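Local coordinates for A-type flavoprotein (Giardia intestinalis, PDB 2Q9U) that scavenges dioxygen as a flavodiiron protein, probably passing electrons from its flavin mononucleotide to a diiron centre, at residues Leu291-Thr294 with Lys300-Leu303. Sequence-based numbering, arbitrary orientation.
Sequences LEMT and KVAL
Val301 presents its CG2 methyl to Leu291 of strand 287-292 and to Met293, two residues further along the chain. The tight part of the contact has two halves, Met293 against this methyl and Leu291 against the helix backbone. Met293 SD lies 3.7 Å from Val301 CG2, and Met293 CE follows at 3.9 Å, with the two side chains crossing at about a right angle. The thioether gets there by folding: successive bends at chi2 (-53°) and chi3 (-68°) bring the end of Met293 nearer to the helix than the start of its side chain would suggest. Leu291 uses a single branch. Its CD1 methyl rests 3.7 Å from both Val301 CA and Lys300 O, while the distance from Leu291 CD1 to Val301 CG2 is a looser 4.1 Å. No hydrogen bond links the two segments; the contact is van der Waals, largely between apolar groups. Val262 of the neighbouring strand 258-263 touches both Met293 and Val301, and helix 324-336 adds Ala329 against the methionine and Val333 against the valine. The looser side belongs to partly exposed Lys300: its CB stays 4.8 Å from Leu291 CD1, and the chain beyond leads away, its NZ forming salt bridges with Asp297 and Asp36. The Met293 side chain is about 12 Å from the bound flavin mononucleotide, so it does not line that site. Joining the outermost strand 287-292 to helix 298-306, which leads on to strand 310-314 beyond strand 258-263, the contact belongs to a beta-alpha-beta crossover in the five-stranded parallel sheet, strand order 2-1-3-4-5, of the flavodoxin-like fold.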
loop_
_atom_site.group_PDB
_atom_site.type_symbol
_atom_site.label_atom_id
_atom_site.label_comp_id
_atom_site.label_asym_id
_atom_site.label_seq_id
_atom_site.Cartn_x
_atom_site.Cartn_y
_atom_site.Cartn_z
ATOM N N LEU A 291 -0.051 -12.873 -13.652
ATOM C CA LEU A 291 -0.075 -11.560 -13.022
ATOM C C LEU A 291 -1.514 -11.207 -12.699
ATOM O O LEU A 291 -2.299 -10.970 -13.615
ATOM C CB LEU A 291 0.504 -10.485 -13.979
ATOM C CG LEU A 291 1.951 -10.657 -14.438
ATOM C CD1 LEU A 291 2.337 -9.463 -15.311
ATOM C CD2 LEU A 291 2.874 -10.747 -13.208
ATOM N N GLU A 292 -1.863 -11.167 -11.412
ATOM C CA GLU A 292 -3.208 -10.752 -11.026
ATOM C C GLU A 292 -3.171 -9.332 -10.473
ATOM O O GLU A 292 -2.333 -9.023 -9.616
ATOM C CB GLU A 292 -3.792 -11.704 -9.982
ATOM C CG GLU A 292 -5.294 -11.509 -9.738
ATOM C CD GLU A 292 -6.004 -12.852 -9.542
ATOM O OE1 GLU A 292 -5.615 -13.844 -10.215
ATOM O OE2 GLU A 292 -6.940 -12.913 -8.709
ATOM N N MET A 293 -4.084 -8.480 -10.947
ATOM C CA MET A 293 -3.916 -7.039 -10.736
ATOM C C MET A 293 -3.999 -6.633 -9.268
ATOM O O MET A 293 -3.394 -5.641 -8.884
ATOM C CB MET A 293 -4.853 -6.197 -11.611
ATOM C CG MET A 293 -4.619 -6.392 -13.131
ATOM S SD MET A 293 -2.893 -6.141 -13.648
ATOM C CE MET A 293 -2.573 -4.413 -13.415
ATOM N N THR A 294 -4.698 -7.411 -8.454
ATOM C CA THR A 294 -4.676 -7.148 -7.002
ATOM C C THR A 294 -3.315 -7.372 -6.310
ATOM O O THR A 294 -3.124 -6.938 -5.170
ATOM C CB THR A 294 -5.742 -7.942 -6.270
ATOM O OG1 THR A 294 -5.627 -9.334 -6.595
ATOM C CG2 THR A 294 -7.146 -7.426 -6.620
ATOM N N LYS A 300 4.871 -4.086 -14.033
ATOM C CA LYS A 300 5.193 -5.500 -14.189
ATOM C C LYS A 300 4.447 -6.123 -15.388
ATOM O O LYS A 300 4.978 -6.997 -16.089
ATOM C CB LYS A 300 4.920 -6.209 -12.853
ATOM C CG LYS A 300 5.967 -5.707 -11.812
ATOM C CD LYS A 300 5.750 -6.161 -10.387
ATOM C CE LYS A 300 6.786 -5.466 -9.476
ATOM N NZ LYS A 300 6.575 -3.962 -9.351
ATOM N N VAL A 301 3.226 -5.666 -15.624
ATOM C CA VAL A 301 2.483 -6.108 -16.818
ATOM C C VAL A 301 3.320 -5.780 -18.084
ATOM O O VAL A 301 3.494 -6.628 -18.993
ATOM C CB VAL A 301 1.056 -5.472 -16.859
ATOM C CG1 VAL A 301 0.342 -5.757 -18.182
ATOM C CG2 VAL A 301 0.186 -5.986 -15.665
ATOM N N ALA A 302 3.826 -4.555 -18.142
ATOM C CA ALA A 302 4.668 -4.118 -19.275
ATOM C C ALA A 302 5.926 -4.969 -19.340
ATOM O O ALA A 302 6.264 -5.496 -20.388
ATOM C CB ALA A 302 5.006 -2.617 -19.179
ATOM N N LEU A 303 6.601 -5.139 -18.207
ATOM C CA LEU A 303 7.793 -5.994 -18.162
ATOM C C LEU A 303 7.585 -7.385 -18.799
ATOM O O LEU A 303 8.406 -7.851 -19.619
ATOM C CB LEU A 303 8.240 -6.161 -16.711
ATOM C CG LEU A 303 9.370 -7.160 -16.393
ATOM C CD1 LEU A 303 10.696 -6.741 -17.110
ATOM C CD2 LEU A 303 9.576 -7.300 -14.896
#